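Local coordinates for protein bacteriocin (Pseudomonas syringae pv. tomato, PDB 4FZL) that probably kills related bacteria by acting as a calcium-binding, phosphatase-like enzyme that degrades the peptidoglycan precursor lipid II, as colicin M-like bacteriocins do, at residues Leu43-Ala54 and His88-His99; Gly109-Val119 and Thr222-Leu232. All coordinates share one frame; numbering follows the deposited sequence.

Contact 1: residues Leu43-Ala54 and His88-His99; sequences LKTFAAADQREA and HVLSGGLMTPFH
Ala47 and His99 bring their backbones to a CA-CA distance of 4.1 Å, and Ala54 and Ser91 do the same where helix 37-54 meets the loop 88-95; between them this loop, which leads into helix 96-106, runs over the helix face bearing Asp50, Gln51 and Ala54. A type I turn, Gly93 to Thr96, joins loop to helix, and the ST turn of Ser91 precedes it. At the centre lies the buried carboxylate of Asp50. Its OD2 takes the ring N-H of His99 on the anti side, ND1 to OD2 2.7 Å and nearly straight (168°), the ring nearly at right angles to the carboxylate; Ser91 N reaches the same oxygen on the syn side, well out of the carboxylate plane. OD1 accepts from Thr96 OG1 and from water 1, which also donates to Glu53 OE2. Ser91 OG lies 2.7 Å from Asp50 OD1, with Glu53 OE2 (3.1 Å) competing for its one proton. Ala47 O lies 3.5 Å above the centre of the His99 ring. Toward the helix's earlier turns the contact becomes apolar: Phe46 turns its edge to the face of Phe98 (planes at 68°), while the extended Met95 chain crosses Phe46 at about a right angle, SD and CE both meeting CD1, a Met-aromatic contact. On the flank facing Val89, the Gln51 chain, bent at chi2 (75°), lets OE1 accept a hydrogen bond from Val89 N, 2.9 Å.

Contact 2: residues Gly109-Val119 and Thr222-Leu232; sequences GAPLTFPIQNV and TSYSIEIPGSL
A short parallel beta ladder, strand 112-113 beside strand 224-227, adds an edge to the mixed sheet of this colicin M-like protein. Leu112 N donates to Ser225 O, Leu112 O accepts from Glu227 N (2.9 Å), and Phe114 N donates to Glu227 O. The pairing continues past the strands, with Ile116 N bonded to Pro229 O at 2.9 Å. On the buried side, Leu112 CD2 presses on the phenol end of Tyr224, 3.4 Å from CE1, and Phe114 CB touches Ile226 CG2 at 3.6 Å. Farther along, CG2 of Ile228, anti to its backbone N, packs against Ile116 CB in the short, weakly bonded turn 116-119 and meets Phe114 O. Ile116 and Leu232 meet tip to tip, CG2 to CG 4.1 Å. Thr113 and Glu227 lie on the other face: water 6 joins Thr113 OG1 to Glu227 OE1, and Thr113 CG2 rests on Pro229 CG and CD, 3.6 Å from CD, the side chains crossing at about a right angle. At Gly109 direct backbone bonds give way to water bridges: water 3 joins Gly109 N to Thr222 O, and waters 4 and 5 join Gly109 O to Ser225 N and Ser223 O. Tyr224 OH bonds Ala100 O on helix 96-106; Phe114 and Val119 lie on the calcium-binding Leu165 of helix 159-165, and Ile226 bonds through its backbone to the calcium ligand Asp195 on strand 184-197.

Contact 1 lies among the helices and is held by a buried side-chain carboxylate, whereas contact 2 is backbone strand pairing at the sheet margin, with a buried apolar face and a watered, more exposed one. Their centres are 13 Å apart, and they meet directly: Leu90 N lies 2.9 Å from Thr113 O and Leu90 O 3.0 Å from Asn118 ND2, both probable hydrogen bonds, so loop 88-95 runs beside segment 109-119. His88 CB also packs on Leu112 CD1. Helix 96-106, which starts in contact 1, is followed in the chain by strand 112-113 of contact 2. Of the two, contact 2 comes nearer the calcium site.

Contact 1: residues Leu43-Ala54 and His88-His99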
loop_
_atom_site.group_PDB
_atom_site.type_symbol
_atom_site.label_atom_id
_atom_site.label_comp_id
_atom_site.label_asym_id
_atom_site.label_seq_id
_atom_site.Cartn_x
_atom_site.Cartn_y
_atom_site.Cartn_z
ATOM N N LEU A 43 -0.293 -8.847 13.419
ATOM C CA LEU A 43 -0.524 -7.688 12.590
ATOM C C LEU A 43 0.690 -6.742 12.634
ATOM O O LEU A 43 1.144 -6.215 11.612
ATOM C CB LEU A 43 -1.805 -6.989 13.053
ATOM C CG LEU A 43 -2.179 -5.769 12.217
ATOM C CD1 LEU A 43 -2.338 -6.060 10.728
ATOM C CD2 LEU A 43 -3.493 -5.176 12.741
ATOM N N LYS A 44 1.228 -6.522 13.847
ATOM C CA LYS A 44 2.424 -5.745 13.968
ATOM C C LYS A 44 3.676 -6.324 13.287
ATOM O O LYS A 44 4.513 -5.597 12.759
ATOM C CB LYS A 44 2.665 -5.356 15.446
ATOM C CG LYS A 44 1.710 -4.331 16.031
ATOM C CD LYS A 44 2.030 -3.796 17.432
ATOM C CE LYS A 44 1.585 -4.738 18.469
ATOM N NZ LYS A 44 1.923 -4.144 19.823
ATOM N N THR A 45 3.754 -7.652 13.283
ATOM C CA THR A 45 4.835 -8.331 12.592
ATOM C C THR A 45 4.672 -8.108 11.076
ATOM O O THR A 45 5.684 -7.923 10.379
ATOM C CB THR A 45 4.881 -9.831 12.958
ATOM O OG1 THR A 45 5.059 -9.940 14.370
ATOM C CG2 THR A 45 5.976 -10.659 12.134
ATOM N N PHE A 46 3.412 -8.226 10.569
ATOM C CA PHE A 46 3.209 -7.961 9.148
ATOM C C PHE A 46 3.714 -6.544 8.801
ATOM O O PHE A 46 4.307 -6.336 7.720
ATOM C CB PHE A 46 1.748 -8.071 8.718
ATOM C CG PHE A 46 1.063 -9.379 8.975
ATOM C CD1 PHE A 46 1.746 -10.586 9.132
ATOM C CD2 PHE A 46 -0.299 -9.397 9.083
ATOM C CE1 PHE A 46 1.074 -11.724 9.424
ATOM C CE2 PHE A 46 -1.002 -10.579 9.302
ATOM C CZ PHE A 46 -0.285 -11.749 9.488
ATOM N N ALA A 47 3.347 -5.569 9.654
ATOM C CA ALA A 47 3.783 -4.239 9.316
ATOM C C ALA A 47 5.297 -4.087 9.335
ATOM O O ALA A 47 5.877 -3.392 8.506
ATOM C CB ALA A 47 3.184 -3.326 10.334
ATOM N N ALA A 48 5.928 -4.717 10.337
ATOM C CA ALA A 48 7.383 -4.691 10.397
ATOM C C ALA A 48 8.042 -5.380 9.175
ATOM O O ALA A 48 9.113 -4.922 8.688
ATOM C CB ALA A 48 7.860 -5.317 11.713
ATOM N N ALA A 49 7.456 -6.523 8.778
ATOM C CA ALA A 49 8.035 -7.272 7.695
ATOM C C ALA A 49 7.881 -6.459 6.378
ATOM O O ALA A 49 8.766 -6.405 5.535
ATOM C CB ALA A 49 7.340 -8.639 7.602
ATOM N N ASP A 50 6.714 -5.838 6.203
ATOM C CA ASP A 50 6.515 -4.986 5.047
ATOM C C ASP A 50 7.508 -3.835 5.026
ATOM O O ASP A 50 8.018 -3.480 3.976
ATOM C CB ASP A 50 5.113 -4.377 5.055
ATOM C CG ASP A 50 4.790 -3.584 3.824
ATOM O OD1 ASP A 50 4.546 -4.200 2.757
ATOM O OD2 ASP A 50 4.746 -2.379 3.886
ATOM N N GLN A 51 7.706 -3.191 6.169
ATOM C CA GLN A 51 8.705 -2.157 6.263
ATOM C C GLN A 51 10.109 -2.647 5.789
ATOM O O GLN A 51 10.830 -1.966 5.062
ATOM C CB GLN A 51 8.715 -1.595 7.709
ATOM C CG GLN A 51 9.673 -0.460 8.035
ATOM C CD GLN A 51 9.252 0.839 7.497
ATOM O OE1 GLN A 51 8.080 1.108 7.462
ATOM N NE2 GLN A 51 10.193 1.666 7.091
ATOM N N ARG A 52 10.503 -3.820 6.275
ATOM C CA ARG A 52 11.740 -4.365 5.850
ATOM C C ARG A 52 11.783 -4.721 4.327
ATOM O O ARG A 52 12.832 -4.516 3.698
ATOM C CB ARG A 52 12.177 -5.616 6.638
ATOM C CG ARG A 52 12.466 -5.345 8.107
ATOM C CD ARG A 52 13.137 -6.563 8.687
ATOM N NE ARG A 52 13.364 -6.449 10.123
ATOM C CZ ARG A 52 14.154 -7.273 10.820
ATOM N NH1 ARG A 52 14.782 -8.284 10.220
ATOM N NH2 ARG A 52 14.291 -7.109 12.122
ATOM N N GLU A 53 10.681 -5.242 3.781
ATOM C CA GLU A 53 10.606 -5.441 2.338
ATOM C C GLU A 53 10.761 -4.072 1.588
ATOM O O GLU A 53 11.450 -4.040 0.548
ATOM C CB GLU A 53 9.322 -6.148 1.930
ATOM C CG GLU A 53 9.291 -6.585 0.497
ATOM C CD GLU A 53 8.025 -7.372 0.110
ATOM O OE1 GLU A 53 8.110 -8.252 -0.777
ATOM O OE2 GLU A 53 6.983 -7.125 0.713
ATOM N N ALA A 54 10.215 -2.999 2.148
ATOM C CA ALA A 54 10.374 -1.705 1.506
ATOM C C ALA A 54 11.832 -1.257 1.478
ATOM O O ALA A 54 12.221 -0.445 0.635
ATOM C CB ALA A 54 9.565 -0.626 2.195
ATOM N N HIS A 88 7.319 5.400 8.457
ATOM C CA HIS A 88 6.816 4.157 7.861
ATOM C C HIS A 88 6.740 4.269 6.378
ATOM O O HIS A 88 6.335 5.291 5.834
ATOM C CB HIS A 88 5.417 3.806 8.406
ATOM C CG HIS A 88 5.473 3.179 9.761
ATOM N ND1 HIS A 88 5.433 1.832 9.958
ATOM C CD2 HIS A 88 5.633 3.770 11.019
ATOM C CE1 HIS A 88 5.549 1.580 11.273
ATOM N NE2 HIS A 88 5.713 2.762 11.923
ATOM N N VAL A 89 7.044 3.180 5.718
ATOM C CA VAL A 89 7.088 3.098 4.293
ATOM C C VAL A 89 6.411 1.786 3.906
ATOM O O VAL A 89 6.787 0.700 4.354
ATOM C CB VAL A 89 8.543 3.076 3.766
ATOM C CG1 VAL A 89 8.540 3.028 2.225
ATOM C CG2 VAL A 89 9.312 4.323 4.277
ATOM N N LEU A 90 5.534 1.885 2.943
ATOM C CA LEU A 90 4.845 0.766 2.333
ATOM C C LEU A 90 5.630 0.179 1.131
ATOM O O LEU A 90 6.046 0.854 0.234
ATOM C CB LEU A 90 3.454 1.114 1.858
ATOM C CG LEU A 90 2.475 1.676 2.901
ATOM C CD1 LEU A 90 1.114 2.228 2.412
ATOM C CD2 LEU A 90 2.237 0.627 3.993
ATOM N N SER A 91 5.824 -1.122 1.169
ATOM C CA SER A 91 6.540 -1.735 0.137
ATOM C C SER A 91 5.875 -2.000 -1.209
ATOM O O SER A 91 6.583 -2.217 -2.203
ATOM C CB SER A 91 7.065 -3.073 0.692
ATOM O OG SER A 91 6.161 -4.154 0.539
ATOM N N GLY A 92 4.555 -2.085 -1.201
ATOM C CA GLY A 92 3.819 -2.550 -2.347
ATOM C C GLY A 92 3.707 -4.058 -2.470
ATOM O O GLY A 92 3.106 -4.582 -3.428
ATOM N N GLY A 93 4.236 -4.762 -1.479
ATOM C CA GLY A 93 4.173 -6.173 -1.444
ATOM C C GLY A 93 2.927 -6.768 -0.772
ATOM O O GLY A 93 2.011 -6.069 -0.439
ATOM N N LEU A 94 2.971 -8.101 -0.560
ATOM C CA LEU A 94 1.875 -8.904 -0.031
ATOM C C LEU A 94 1.238 -8.270 1.233
ATOM O O LEU A 94 -0.027 -8.197 1.395
ATOM C CB LEU A 94 2.441 -10.250 0.406
ATOM C CG LEU A 94 1.521 -11.313 0.960
ATOM C CD1 LEU A 94 0.334 -11.510 0.011
ATOM C CD2 LEU A 94 2.354 -12.576 1.143
ATOM N N MET A 95 2.116 -7.778 2.128
ATOM C CA MET A 95 1.656 -7.320 3.437
ATOM C C MET A 95 1.371 -5.846 3.502
ATOM O O MET A 95 1.047 -5.298 4.588
ATOM C CB MET A 95 2.594 -7.770 4.555
ATOM C CG MET A 95 2.381 -9.304 4.834
ATOM S SD MET A 95 3.613 -9.926 5.956
ATOM C CE MET A 95 3.234 -11.660 6.007
ATOM N N THR A 96 1.469 -5.155 2.399
ATOM C CA THR A 96 1.228 -3.707 2.382
ATOM C C THR A 96 -0.171 -3.306 2.921
ATOM O O THR A 96 -0.274 -2.406 3.770
ATOM C CB THR A 96 1.537 -3.113 1.017
ATOM O OG1 THR A 96 2.932 -2.933 0.911
ATOM C CG2 THR A 96 0.862 -1.694 0.833
ATOM N N PRO A 97 -1.251 -3.993 2.489
ATOM C CA PRO A 97 -2.553 -3.518 3.041
ATOM C C PRO A 97 -2.621 -3.755 4.564
ATOM O O PRO A 97 -3.308 -3.056 5.271
ATOM C CB PRO A 97 -3.611 -4.346 2.311
ATOM C CG PRO A 97 -2.872 -5.180 1.353
ATOM C CD PRO A 97 -1.412 -4.894 1.349
ATOM N N PHE A 98 -1.941 -4.807 5.053
ATOM C CA PHE A 98 -1.902 -5.044 6.496
ATOM C C PHE A 98 -1.095 -3.984 7.213
ATOM O O PHE A 98 -1.359 -3.607 8.361
ATOM C CB PHE A 98 -1.336 -6.413 6.809
ATOM C CG PHE A 98 -2.238 -7.532 6.370
ATOM C CD1 PHE A 98 -3.315 -7.922 7.128
ATOM C CD2 PHE A 98 -2.012 -8.169 5.160
ATOM C CE1 PHE A 98 -4.145 -8.989 6.691
ATOM C CE2 PHE A 98 -2.839 -9.215 4.717
ATOM C CZ PHE A 98 -3.929 -9.596 5.483
ATOM N N HIS A 99 -0.035 -3.539 6.564
ATOM C CA HIS A 99 0.790 -2.464 7.138
ATOM C C HIS A 99 -0.055 -1.189 7.259
ATOM O O HIS A 99 -0.028 -0.529 8.291
ATOM C CB HIS A 99 2.082 -2.279 6.227
ATOM C CG HIS A 99 3.092 -1.338 6.785
ATOM N ND1 HIS A 99 4.303 -1.169 6.212
ATOM C CD2 HIS A 99 3.112 -0.602 7.954
ATOM C CE1 HIS A 99 5.054 -0.329 6.931
ATOM N NE2 HIS A 99 4.353 0.016 8.014
HETATM O O HOH W 1 4.699 -6.846 1.964
HETATM O O HOH W 2 5.653 -9.334 -1.214
#

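Contact 2: residues Gly109-Val119 and Thr222-Leu232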
loop_
_atom_site.group_PDB
_atom_site.type_symbol
_atom_site.label_atom_id
_atom_site.label_comp_id
_atom_site.label_asym_id
_atom_site.label_seq_id
_atom_site.Cartn_x
_atom_site.Cartn_y
_atom_site.Cartn_z
ATOM N N GLY A 109 -1.905 8.611 13.737
ATOM C CA GLY A 109 -2.238 9.629 12.743
ATOM C C GLY A 109 -1.018 10.139 11.980
ATOM O O GLY A 109 -1.131 11.056 11.181
ATOM N N ALA A 110 0.152 9.573 12.198
ATOM C CA ALA A 110 1.368 10.034 11.486
ATOM C C ALA A 110 1.209 9.783 9.998
ATOM O O ALA A 110 0.626 8.775 9.610
ATOM C CB ALA A 110 2.615 9.297 11.996
ATOM N N PRO A 111 1.706 10.682 9.137
ATOM C CA PRO A 111 1.719 10.305 7.712
ATOM C C PRO A 111 2.556 9.048 7.429
ATOM O O PRO A 111 3.497 8.763 8.186
ATOM C CB PRO A 111 2.381 11.506 7.029
ATOM C CG PRO A 111 2.444 12.594 8.037
ATOM C CD PRO A 111 2.357 11.968 9.388
ATOM N N LEU A 112 2.269 8.302 6.332
ATOM C CA LEU A 112 2.961 7.067 5.919
ATOM C C LEU A 112 3.386 7.420 4.470
ATOM O O LEU A 112 2.731 8.246 3.768
ATOM C CB LEU A 112 1.884 5.886 5.997
ATOM C CG LEU A 112 1.879 4.515 5.452
ATOM C CD1 LEU A 112 3.000 3.787 6.132
ATOM C CD2 LEU A 112 0.638 3.723 5.793
ATOM N N THR A 113 4.463 6.807 4.004
ATOM C CA THR A 113 4.954 6.969 2.632
ATOM C C THR A 113 4.713 5.747 1.819
ATOM O O THR A 113 4.993 4.651 2.298
ATOM C CB THR A 113 6.428 7.357 2.622
ATOM O OG1 THR A 113 6.570 8.569 3.372
ATOM C CG2 THR A 113 6.958 7.495 1.199
ATOM N N PHE A 114 4.168 5.902 0.614
ATOM C CA PHE A 114 3.959 4.843 -0.341
ATOM C C PHE A 114 4.679 5.268 -1.618
ATOM O O PHE A 114 4.124 5.943 -2.420
ATOM C CB PHE A 114 2.477 4.582 -0.631
ATOM C CG PHE A 114 2.170 3.221 -1.229
ATOM C CD1 PHE A 114 3.110 2.381 -1.753
ATOM C CD2 PHE A 114 0.887 2.790 -1.300
ATOM C CE1 PHE A 114 2.790 1.155 -2.262
ATOM C CE2 PHE A 114 0.534 1.594 -1.869
ATOM C CZ PHE A 114 1.509 0.767 -2.360
ATOM N N PRO A 115 5.978 4.964 -1.723
ATOM C CA PRO A 115 6.725 5.471 -2.901
ATOM C C PRO A 115 6.000 5.145 -4.220
ATOM O O PRO A 115 5.533 3.998 -4.390
ATOM C CB PRO A 115 8.082 4.779 -2.788
ATOM C CG PRO A 115 8.188 4.536 -1.278
ATOM C CD PRO A 115 6.823 4.162 -0.817
ATOM N N ILE A 116 5.945 6.102 -5.139
ATOM C CA ILE A 116 5.107 5.850 -6.330
ATOM C C ILE A 116 5.508 4.567 -7.087
ATOM O O ILE A 116 4.659 3.894 -7.668
ATOM C CB ILE A 116 5.072 7.148 -7.222
ATOM C CG1 ILE A 116 3.904 7.130 -8.203
ATOM C CG2 ILE A 116 6.405 7.343 -7.984
ATOM C CD1 ILE A 116 3.610 8.461 -8.894
ATOM N N GLN A 117 6.813 4.317 -7.120
ATOM C CA GLN A 117 7.285 3.156 -7.815
ATOM C C GLN A 117 6.876 1.785 -7.177
ATOM O O GLN A 117 6.882 0.768 -7.813
ATOM C CB GLN A 117 8.797 3.281 -8.029
ATOM C CG GLN A 117 9.584 3.111 -6.766
ATOM C CD GLN A 117 9.899 4.404 -6.018
ATOM O OE1 GLN A 117 9.228 5.412 -6.190
ATOM N NE2 GLN A 117 10.947 4.367 -5.190
ATOM N N ASN A 118 6.438 1.834 -5.903
ATOM C CA ASN A 118 5.961 0.667 -5.201
ATOM C C ASN A 118 4.482 0.360 -5.407
ATOM O O ASN A 118 4.055 -0.764 -5.091
ATOM C CB ASN A 118 6.205 0.741 -3.707
ATOM C CG ASN A 118 7.686 0.773 -3.323
ATOM O OD1 ASN A 118 8.551 0.736 -4.189
ATOM N ND2 ASN A 118 7.968 0.955 -2.011
ATOM N N VAL A 119 3.746 1.270 -6.013
ATOM C CA VAL A 119 2.314 1.100 -6.106
ATOM C C VAL A 119 1.937 0.052 -7.158
ATOM O O VAL A 119 0.978 -0.682 -6.990
ATOM C CB VAL A 119 1.674 2.456 -6.416
ATOM C CG1 VAL A 119 0.149 2.301 -6.701
ATOM C CG2 VAL A 119 1.951 3.441 -5.252
ATOM N N THR A 222 -7.078 6.048 13.945
ATOM C CA THR A 222 -6.904 7.441 13.489
ATOM C C THR A 222 -6.546 7.408 12.023
ATOM O O THR A 222 -5.602 6.729 11.607
ATOM C CB THR A 222 -5.809 8.178 14.280
ATOM O OG1 THR A 222 -6.140 8.074 15.673
ATOM C CG2 THR A 222 -5.742 9.681 13.879
ATOM N N SER A 223 -7.348 8.124 11.238
ATOM C CA SER A 223 -7.101 8.273 9.802
ATOM C C SER A 223 -5.807 9.077 9.623
ATOM O O SER A 223 -5.354 9.792 10.520
ATOM C CB SER A 223 -8.328 8.977 9.156
ATOM O OG SER A 223 -9.462 8.096 9.297
ATOM N N TYR A 224 -5.247 9.021 8.436
ATOM C CA TYR A 224 -3.965 9.613 8.179
ATOM C C TYR A 224 -3.747 9.817 6.689
ATOM O O TYR A 224 -4.504 9.289 5.853
ATOM C CB TYR A 224 -2.878 8.721 8.805
ATOM C CG TYR A 224 -2.798 7.296 8.239
ATOM C CD1 TYR A 224 -2.085 7.033 7.074
ATOM C CD2 TYR A 224 -3.487 6.230 8.833
ATOM C CE1 TYR A 224 -1.982 5.723 6.641
ATOM C CE2 TYR A 224 -3.435 4.926 8.319
ATOM C CZ TYR A 224 -2.660 4.706 7.230
ATOM O OH TYR A 224 -2.586 3.437 6.699
ATOM N N SER A 225 -2.662 10.510 6.368
ATOM C CA SER A 225 -2.289 10.866 4.994
ATOM C C SER A 225 -1.271 9.829 4.528
ATOM O O SER A 225 -0.310 9.526 5.215
ATOM C CB SER A 225 -1.758 12.318 5.004
ATOM O OG SER A 225 -1.171 12.641 3.750
ATOM N N ILE A 226 -1.432 9.401 3.264
ATOM C CA ILE A 226 -0.485 8.595 2.578
ATOM C C ILE A 226 0.163 9.513 1.521
ATOM O O ILE A 226 -0.486 9.977 0.565
ATOM C CB ILE A 226 -1.092 7.320 1.948
ATOM C CG1 ILE A 226 -1.686 6.413 3.034
ATOM C CG2 ILE A 226 -0.039 6.522 1.153
ATOM C CD1 ILE A 226 -2.145 5.066 2.566
ATOM N N GLU A 227 1.480 9.718 1.671
ATOM C CA GLU A 227 2.275 10.476 0.713
ATOM C C GLU A 227 2.762 9.558 -0.346
ATOM O O GLU A 227 3.191 8.445 -0.016
ATOM C CB GLU A 227 3.438 11.173 1.420
ATOM C CG GLU A 227 2.955 12.101 2.474
ATOM C CD GLU A 227 4.000 12.924 3.175
ATOM O OE1 GLU A 227 5.192 12.761 2.917
ATOM O OE2 GLU A 227 3.579 13.794 3.942
ATOM N N ILE A 228 2.690 9.972 -1.606
ATOM C CA ILE A 228 2.983 9.084 -2.723
ATOM C C ILE A 228 4.077 9.779 -3.599
ATOM O O ILE A 228 3.793 10.272 -4.682
ATOM C CB ILE A 228 1.757 8.740 -3.562
ATOM C CG1 ILE A 228 0.646 8.220 -2.723
ATOM C CG2 ILE A 228 2.151 7.720 -4.608
ATOM C CD1 ILE A 228 -0.683 7.928 -3.469
ATOM N N PRO A 229 5.319 9.872 -3.015
ATOM C CA PRO A 229 6.327 10.701 -3.626
ATOM C C PRO A 229 6.947 10.057 -4.848
ATOM O O PRO A 229 6.897 8.842 -4.963
ATOM C CB PRO A 229 7.373 10.872 -2.488
ATOM C CG PRO A 229 7.328 9.505 -1.801
ATOM C CD PRO A 229 5.830 9.195 -1.796
ATOM N N GLY A 230 7.572 10.883 -5.721
ATOM C CA GLY A 230 8.373 10.411 -6.830
ATOM C C GLY A 230 7.674 10.635 -8.160
ATOM O O GLY A 230 6.548 11.056 -8.231
ATOM N N SER A 231 8.335 10.250 -9.217
ATOM C CA SER A 231 7.779 10.355 -10.512
ATOM C C SER A 231 8.120 9.146 -11.327
ATOM O O SER A 231 9.142 8.510 -11.078
ATOM C CB SER A 231 8.260 11.673 -11.138
ATOM O OG SER A 231 9.667 11.577 -11.359
ATOM N N LEU A 232 7.219 8.820 -12.248
ATOM C CA LEU A 232 7.391 7.726 -13.173
ATOM C C LEU A 232 7.525 8.331 -14.570
ATOM O O LEU A 232 6.531 8.873 -15.115
ATOM C CB LEU A 232 6.206 6.826 -13.179
ATOM C CG LEU A 232 5.954 6.115 -11.849
ATOM C CD1 LEU A 232 4.603 5.360 -11.921
ATOM C CD2 LEU A 232 7.146 5.238 -11.499
HETATM O O HOH W 3 -3.062 6.349 12.715
HETATM O O HOH W 4 -1.319 11.844 8.495
HETATM O O HOH W 5 -3.893 12.046 11.059
HETATM O O HOH W 6 6.966 10.793 1.896
HETATM O O HOH W 7 9.532 7.666 -4.697
#